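2-(acetamidomethylene)succinate hydrolase (Mesorhizobium loti, PDB 3KXP) catalyses the last step of vitamin B6 degradation, hydrolysing (E)-2-(acetamidomethylene)succinate to succinic semialdehyde, acetate, ammonia and carbon dioxide. Local coordinates at residues Glu180-Ala185 with Ala201-Asn206; Glu191-Val196 with Ala211-Ala216. One frame throughout, in Å; residues are numbered along the deposited sequence.

How the contacts relate
Both contacts belong to the helices inserted between strands 159-165 and 258-263 of the alpha/beta hydrolase sheet, and both use helix 193-203: contact 2 takes its first turn, contact 1 its last residues. Their centres lie 13 Å apart. They touch where I212 CD1 packs 3.7 Å from A201 N and where the Y204 ring meets the R215 guanidinium in a cation-pi interaction, Y204 CE1 to R215 NH1 3.8 Å. Contact 1 is the one near the catalytic machinery: the V183 side chain is about 4 Å from that of the chloride-binding I77, and the Y204 side chain about 7 Å from that of the probable active-site H294. Contact 2 lies away from these sites.

Contact 1: residues Glu180-Ala185 with Ala201-Asn206; sequences EARVNA and AGRYPN
R203 stretches its side chain toward R182, overlapping the guanidinium and backbone carbonyl of that residue, and the two arginines arrive from opposite directions. With CG anti to the backbone N (chi1 -168°) and the rest of the chain extended, R203 carries its guanidinium to the turn R182-A185 that leads on from helix 173-182, where R182 O lies over one of its faces. R203 NH2 is 2.6 Å from R182 O, but the angle is too poor for a hydrogen bond; the same oxygen accepts from A185 N at 3.1 Å, closing a type I beta turn. The R182 chain bends at chi3, and its guanidinium plane is turned 55° from that of R203. A weak bond links R182 NH2 to R203 O at 3.2 Å; the position of NH2 is doubtful, since it clashes with the R203 chain in the model. Beyond this, V183 CA approaches R203 NH2 at 3.5 Å, while R203 CG sits 4.2 Å above the centre of the Y204 ring. An alanine at R203 would remove the chain over the Y204 ring, probably leaving a gap on that face and the R182 guanidinium less confined. V183, R203 and Y204 all pack on T78, next to the chloride-binding I77. The C-terminal part of helix 193-203 thus meets the turn R182-A185 in the cap of an alpha/beta hydrolase, close to its active site.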
ATOM      1  N   GLU A 180       9.643 -25.100  12.698  1.00 35.78           N
ATOM      2  CA  GLU A 180      10.188 -25.589  13.951  1.00 38.73           C
ATOM      3  C   GLU A 180      11.073 -26.838  13.797  1.00 38.28           C
ATOM      4  O   GLU A 180      12.099 -26.960  14.467  1.00 39.50           O
ATOM      5  CB  GLU A 180       9.035 -25.871  14.910  1.00 38.94           C
ATOM      6  CG  GLU A 180       9.437 -25.970  16.351  1.00 44.73           C
ATOM      7  CD  GLU A 180       8.238 -25.891  17.266  1.00 47.91           C
ATOM      8  OE1 GLU A 180       7.363 -26.773  17.162  1.00 50.21           O
ATOM      9  OE2 GLU A 180       8.164 -24.945  18.083  1.00 49.41           O
ATOM     10  N   ALA A 181      10.694 -27.752  12.906  1.00 36.01           N
ATOM     11  CA  ALA A 181      11.458 -28.982  12.708  1.00 35.73           C
ATOM     12  C   ALA A 181      12.860 -28.807  12.116  1.00 36.64           C
ATOM     13  O   ALA A 181      13.758 -29.592  12.415  1.00 37.30           O
ATOM     14  CB  ALA A 181      10.659 -29.953  11.855  1.00 33.94           C
ATOM     15  N   ARG A 182      13.060 -27.795  11.278  1.00 36.28           N
ATOM     16  CA  ARG A 182      14.375 -27.587  10.675  1.00 37.31           C
ATOM     17  C   ARG A 182      15.083 -26.317  11.155  1.00 34.24           C
ATOM     18  O   ARG A 182      16.133 -25.948  10.632  1.00 33.71           O
ATOM     19  CB  ARG A 182      14.245 -27.570   9.148  1.00 42.30           C
ATOM     20  CG  ARG A 182      13.177 -26.619   8.638  1.00 50.26           C
ATOM     21  CD  ARG A 182      12.823 -26.880   7.170  1.00 56.42           C
ATOM     22  NE  ARG A 182      13.714 -26.210   6.220  1.00 60.71           N
ATOM     23  CZ  ARG A 182      13.881 -24.890   6.145  1.00 61.35           C
ATOM     24  NH1 ARG A 182      13.227 -24.083   6.970  1.00 62.13           N
ATOM     25  NH2 ARG A 182      14.683 -24.371   5.224  1.00 61.11           N
ATOM     26  N   VAL A 183      14.525 -25.671  12.172  1.00 31.47           N
ATOM     27  CA  VAL A 183      15.099 -24.434  12.693  1.00 30.26           C
ATOM     28  C   VAL A 183      16.564 -24.551  13.120  1.00 29.35           C
ATOM     29  O   VAL A 183      17.330 -23.611  12.950  1.00 27.29           O
ATOM     30  CB  VAL A 183      14.262 -23.898  13.870  1.00 28.57           C
ATOM     31  CG1 VAL A 183      14.366 -24.835  15.051  1.00 28.19           C
ATOM     32  CG2 VAL A 183      14.716 -22.502  14.232  1.00 30.17           C
ATOM     33  N   ASN A 184      16.949 -25.702  13.665  1.00 29.80           N
ATOM     34  CA  ASN A 184      18.326 -25.923  14.104  1.00 29.63           C
ATOM     35  C   ASN A 184      19.067 -26.937  13.247  1.00 29.33           C
ATOM     36  O   ASN A 184      20.042 -27.544  13.689  1.00 30.34           O
ATOM     37  CB  ASN A 184      18.349 -26.372  15.566  1.00 28.94           C
ATOM     38  CG  ASN A 184      18.420 -25.203  16.534  1.00 28.45           C
ATOM     39  OD1 ASN A 184      17.905 -25.277  17.647  1.00 28.16           O
ATOM     40  ND2 ASN A 184      19.072 -24.120  16.114  1.00 24.88           N
ATOM     41  N   ALA A 185      18.593 -27.115  12.021  1.00 29.01           N
ATOM     42  CA  ALA A 185      19.208 -28.043  11.088  1.00 29.34           C
ATOM     43  C   ALA A 185      20.593 -27.516  10.751  1.00 31.77           C
ATOM     44  O   ALA A 185      21.447 -28.239  10.229  1.00 30.93           O
ATOM     45  CB  ALA A 185      18.366 -28.139   9.830  1.00 29.18           C
ATOM     46  N   ALA A 201      22.437 -23.436   0.267  1.00 27.37           N
ATOM     47  CA  ALA A 201      21.815 -23.555  -1.052  1.00 29.11           C
ATOM     48  C   ALA A 201      20.767 -24.671  -1.044  1.00 30.14           C
ATOM     49  O   ALA A 201      19.720 -24.554  -1.683  1.00 30.77           O
ATOM     50  CB  ALA A 201      22.876 -23.843  -2.113  1.00 29.09           C
ATOM     51  N   GLY A 202      21.057 -25.745  -0.311  1.00 29.15           N
ATOM     52  CA  GLY A 202      20.142 -26.869  -0.231  1.00 28.30           C
ATOM     53  C   GLY A 202      18.924 -26.607   0.639  1.00 29.33           C
ATOM     54  O   GLY A 202      17.835 -27.111   0.353  1.00 29.26           O
ATOM     55  N   ARG A 203      19.095 -25.826   1.701  1.00 28.08           N
ATOM     56  CA  ARG A 203      17.982 -25.522   2.587  1.00 29.10           C
ATOM     57  C   ARG A 203      17.109 -24.408   2.005  1.00 27.36           C
ATOM     58  O   ARG A 203      15.902 -24.372   2.234  1.00 24.97           O
ATOM     59  CB  ARG A 203      18.486 -25.104   3.976  1.00 32.65           C
ATOM     60  CG  ARG A 203      17.363 -25.064   5.021  1.00 39.20           C
ATOM     61  CD  ARG A 203      17.783 -24.401   6.321  1.00 46.30           C
ATOM     62  NE  ARG A 203      16.696 -24.373   7.303  1.00 51.36           N
ATOM     63  CZ  ARG A 203      16.769 -23.768   8.488  1.00 53.39           C
ATOM     64  NH1 ARG A 203      17.879 -23.136   8.845  1.00 54.52           N
ATOM     65  NH2 ARG A 203      15.733 -23.787   9.319  1.00 53.18           N
ATOM     66  N   TYR A 204      17.727 -23.497   1.256  1.00 25.67           N
ATOM     67  CA  TYR A 204      17.002 -22.388   0.637  1.00 26.19           C
ATOM     68  C   TYR A 204      17.244 -22.414  -0.869  1.00 25.18           C
ATOM     69  O   TYR A 204      17.902 -21.529  -1.407  1.00 25.79           O
ATOM     70  CB  TYR A 204      17.490 -21.062   1.205  1.00 25.34           C
ATOM     71  CG  TYR A 204      17.462 -21.008   2.703  1.00 28.35           C
ATOM     72  CD1 TYR A 204      18.645 -20.959   3.442  1.00 29.08           C
ATOM     73  CD2 TYR A 204      16.253 -20.999   3.393  1.00 30.22           C
ATOM     74  CE1 TYR A 204      18.624 -20.897   4.834  1.00 28.98           C
ATOM     75  CE2 TYR A 204      16.221 -20.939   4.787  1.00 30.58           C
ATOM     76  CZ  TYR A 204      17.408 -20.885   5.498  1.00 29.56           C
ATOM     77  OH  TYR A 204      17.372 -20.812   6.869  1.00 30.56           O
ATOM     78  N   PRO A 205      16.683 -23.416  -1.567  1.00 25.69           N
ATOM     79  CA  PRO A 205      16.823 -23.606  -3.016  1.00 26.60           C
ATOM     80  C   PRO A 205      16.508 -22.427  -3.930  1.00 27.08           C
ATOM     81  O   PRO A 205      17.088 -22.314  -5.010  1.00 29.65           O
ATOM     82  CB  PRO A 205      15.931 -24.822  -3.294  1.00 26.04           C
ATOM     83  CG  PRO A 205      14.847 -24.677  -2.269  1.00 27.30           C
ATOM     84  CD  PRO A 205      15.642 -24.312  -1.028  1.00 26.58           C
ATOM     85  N   ASN A 206      15.609 -21.543  -3.511  1.00 27.33           N
ATOM     86  CA  ASN A 206      15.251 -20.396  -4.349  1.00 26.93           C
ATOM     87  C   ASN A 206      16.068 -19.134  -4.091  1.00 26.84           C
ATOM     88  O   ASN A 206      15.971 -18.169  -4.850  1.00 27.59           O
ATOM     89  CB  ASN A 206      13.764 -20.076  -4.198  1.00 24.97           C
ATOM     90  CG  ASN A 206      12.889 -21.260  -4.526  1.00 26.33           C
ATOM     91  OD1 ASN A 206      13.053 -21.883  -5.573  1.00 27.77           O
ATOM     92  ND2 ASN A 206      11.952 -21.583  -3.635  1.00 25.79           N
TER

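Contact 2: residues Glu191-Val196 with Ala211-Ala216; sequences EDIKAV and AIRIRA
I193 and V196, one turn apart on helix 193-203, pack against A216 of helix 209-218 in a helix-to-helix contact within the cap region of the alpha/beta hydrolase fold. The apolar part centres on the A216 methyl. V196 CG1 approaches A216 CB at 3.8 Å, and I193 CG1 reaches the same methyl at 4.1 Å, so two branched side chains of one helix share one methyl of the other. V196 CA and A216 CA are 5.9 Å apart, a close approach consistent with the small side chain of A216. E197 and L200, further along helix 193-203, also touch A216, while V196 rests on F190.

The mixed polar and apolar part lies beside this. With CG1 anti to its backbone N (chi1 -163°) and CD1 continuing the extended chain, I193 carries its terminal methyl to the R213 guanidinium, where I193 CD1 is 3.3 Å from R213 NH1. The two side chains cross at about a right angle, and the methyl comes in obliquely to the guanidinium plane. R213 curls at chi2 and chi3, and its polar end is held by two carboxylates: NE forms a salt bridge with E197 OE2 and NH1 another with E217 OE2. E197 belongs to helix 193-203, so this ionic pair ties together the same two helices as the apolar contact.

No hydrogen bond joins the two segments; within residues 191-196, a capping bond marks the start of helix 193-203. D192 is its N-cap, and its carboxylate turns back over the first turn: A195 N donates to D192 OD2 at 3.0 Å with an N-H...O angle of 151°, meeting the oxygen nearly end-on to its C-O bond.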
ATOM      1  N   GLU A 191      32.851 -27.850   7.813  1.00 35.67           N
ATOM      2  CA  GLU A 191      34.277 -27.966   7.527  1.00 37.23           C
ATOM      3  C   GLU A 191      34.911 -26.661   7.044  1.00 37.55           C
ATOM      4  O   GLU A 191      36.025 -26.310   7.444  1.00 35.91           O
ATOM      5  CB  GLU A 191      34.477 -29.073   6.491  1.00 41.13           C
ATOM      6  CG  GLU A 191      35.810 -29.067   5.787  1.00 48.10           C
ATOM      7  CD  GLU A 191      35.941 -30.231   4.823  1.00 53.06           C
ATOM      8  OE1 GLU A 191      35.004 -30.444   4.017  1.00 54.73           O
ATOM      9  OE2 GLU A 191      36.979 -30.927   4.870  1.00 54.73           O
ATOM     10  N   ASP A 192      34.198 -25.948   6.176  1.00 36.70           N
ATOM     11  CA  ASP A 192      34.677 -24.686   5.638  1.00 35.74           C
ATOM     12  C   ASP A 192      33.507 -23.932   5.032  1.00 35.33           C
ATOM     13  O   ASP A 192      32.391 -24.453   4.966  1.00 35.24           O
ATOM     14  CB  ASP A 192      35.773 -24.933   4.597  1.00 38.26           C
ATOM     15  CG  ASP A 192      35.370 -25.954   3.546  1.00 41.81           C
ATOM     16  OD1 ASP A 192      36.273 -26.649   3.026  1.00 42.90           O
ATOM     17  OD2 ASP A 192      34.160 -26.060   3.232  1.00 41.56           O
ATOM     18  N   ILE A 193      33.748 -22.709   4.582  1.00 34.80           N
ATOM     19  CA  ILE A 193      32.665 -21.918   4.035  1.00 35.42           C
ATOM     20  C   ILE A 193      31.974 -22.599   2.860  1.00 36.56           C
ATOM     21  O   ILE A 193      30.773 -22.423   2.660  1.00 37.26           O
ATOM     22  CB  ILE A 193      33.140 -20.495   3.640  1.00 35.15           C
ATOM     23  CG1 ILE A 193      31.920 -19.583   3.465  1.00 35.30           C
ATOM     24  CG2 ILE A 193      33.967 -20.539   2.374  1.00 33.48           C
ATOM     25  CD1 ILE A 193      32.253 -18.128   3.229  1.00 34.13           C
ATOM     26  N   LYS A 194      32.712 -23.397   2.095  1.00 37.97           N
ATOM     27  CA  LYS A 194      32.108 -24.086   0.961  1.00 38.34           C
ATOM     28  C   LYS A 194      31.009 -25.029   1.454  1.00 37.20           C
ATOM     29  O   LYS A 194      29.934 -25.121   0.852  1.00 35.44           O
ATOM     30  CB  LYS A 194      33.163 -24.873   0.174  1.00 41.43           C
ATOM     31  CG  LYS A 194      32.571 -25.669  -0.976  1.00 46.98           C
ATOM     32  CD  LYS A 194      33.622 -26.225  -1.923  1.00 52.28           C
ATOM     33  CE  LYS A 194      32.949 -26.829  -3.157  1.00 56.65           C
ATOM     34  NZ  LYS A 194      33.923 -27.297  -4.192  1.00 60.59           N
ATOM     35  N   ALA A 195      31.273 -25.714   2.561  1.00 35.13           N
ATOM     36  CA  ALA A 195      30.295 -26.636   3.122  1.00 35.53           C
ATOM     37  C   ALA A 195      29.071 -25.874   3.640  1.00 33.51           C
ATOM     38  O   ALA A 195      27.960 -26.390   3.617  1.00 34.06           O
ATOM     39  CB  ALA A 195      30.927 -27.458   4.252  1.00 33.82           C
ATOM     40  N   VAL A 196      29.283 -24.647   4.103  1.00 33.52           N
ATOM     41  CA  VAL A 196      28.194 -23.819   4.619  1.00 32.61           C
ATOM     42  C   VAL A 196      27.265 -23.411   3.479  1.00 32.30           C
ATOM     43  O   VAL A 196      26.044 -23.439   3.627  1.00 32.31           O
ATOM     44  CB  VAL A 196      28.734 -22.536   5.310  1.00 31.95           C
ATOM     45  CG1 VAL A 196      27.576 -21.617   5.715  1.00 30.69           C
ATOM     46  CG2 VAL A 196      29.538 -22.911   6.537  1.00 31.60           C
ATOM     47  N   ALA A 211      23.087 -14.144  -2.291  1.00 28.08           N
ATOM     48  CA  ALA A 211      22.465 -14.064  -0.980  1.00 26.60           C
ATOM     49  C   ALA A 211      22.940 -15.227  -0.119  1.00 24.57           C
ATOM     50  O   ALA A 211      23.121 -15.082   1.089  1.00 22.62           O
ATOM     51  CB  ALA A 211      20.931 -14.082  -1.116  1.00 27.52           C
ATOM     52  N   ILE A 212      23.138 -16.386  -0.739  1.00 23.80           N
ATOM     53  CA  ILE A 212      23.616 -17.539   0.004  1.00 25.78           C
ATOM     54  C   ILE A 212      24.997 -17.196   0.566  1.00 27.63           C
ATOM     55  O   ILE A 212      25.261 -17.394   1.756  1.00 28.88           O
ATOM     56  CB  ILE A 212      23.712 -18.806  -0.893  1.00 25.81           C
ATOM     57  CG1 ILE A 212      22.308 -19.311  -1.237  1.00 22.76           C
ATOM     58  CG2 ILE A 212      24.500 -19.910  -0.173  1.00 23.92           C
ATOM     59  CD1 ILE A 212      21.529 -19.825  -0.050  1.00 21.18           C
ATOM     60  N   ARG A 213      25.865 -16.663  -0.288  1.00 28.28           N
ATOM     61  CA  ARG A 213      27.213 -16.284   0.125  1.00 30.07           C
ATOM     62  C   ARG A 213      27.187 -15.254   1.261  1.00 29.60           C
ATOM     63  O   ARG A 213      27.982 -15.344   2.199  1.00 29.00           O
ATOM     64  CB  ARG A 213      27.998 -15.752  -1.083  1.00 31.81           C
ATOM     65  CG  ARG A 213      29.254 -14.956  -0.764  1.00 35.44           C
ATOM     66  CD  ARG A 213      30.338 -15.746  -0.022  1.00 41.77           C
ATOM     67  NE  ARG A 213      30.937 -16.845  -0.783  1.00 45.10           N
ATOM     68  CZ  ARG A 213      32.180 -17.297  -0.588  1.00 47.13           C
ATOM     69  NH1 ARG A 213      32.958 -16.737   0.331  1.00 45.19           N
ATOM     70  NH2 ARG A 213      32.639 -18.332  -1.286  1.00 46.17           N
ATOM     71  N   ILE A 214      26.279 -14.282   1.190  1.00 27.66           N
ATOM     72  CA  ILE A 214      26.191 -13.284   2.251  1.00 27.25           C
ATOM     73  C   ILE A 214      25.839 -13.936   3.595  1.00 27.15           C
ATOM     74  O   ILE A 214      26.434 -13.604   4.620  1.00 28.35           O
ATOM     75  CB  ILE A 214      25.158 -12.178   1.914  1.00 27.08           C
ATOM     76  CG1 ILE A 214      25.738 -11.256   0.839  1.00 25.60           C
ATOM     77  CG2 ILE A 214      24.808 -11.369   3.172  1.00 23.83           C
ATOM     78  CD1 ILE A 214      24.763 -10.211   0.322  1.00 27.15           C
ATOM     79  N   ARG A 215      24.880 -14.857   3.591  1.00 25.92           N
ATOM     80  CA  ARG A 215      24.493 -15.553   4.816  1.00 25.93           C
ATOM     81  C   ARG A 215      25.668 -16.401   5.305  1.00 27.33           C
ATOM     82  O   ARG A 215      25.983 -16.434   6.497  1.00 27.93           O
ATOM     83  CB  ARG A 215      23.297 -16.475   4.565  1.00 25.36           C
ATOM     84  CG  ARG A 215      21.945 -15.789   4.483  1.00 24.60           C
ATOM     85  CD  ARG A 215      20.895 -16.793   4.047  1.00 23.60           C
ATOM     86  NE  ARG A 215      19.544 -16.251   4.052  1.00 21.72           N
ATOM     87  CZ  ARG A 215      18.637 -16.522   4.984  1.00 22.05           C
ATOM     88  NH1 ARG A 215      18.940 -17.334   5.993  1.00 23.18           N
ATOM     89  NH2 ARG A 215      17.425 -15.989   4.902  1.00 20.23           N
ATOM     90  N   ALA A 216      26.310 -17.090   4.371  1.00 26.89           N
ATOM     91  CA  ALA A 216      27.446 -17.945   4.690  1.00 28.69           C
ATOM     92  C   ALA A 216      28.590 -17.205   5.397  1.00 28.86           C
ATOM     93  O   ALA A 216      29.147 -17.696   6.376  1.00 29.26           O
ATOM     94  CB  ALA A 216      27.966 -18.605   3.412  1.00 25.80           C
TER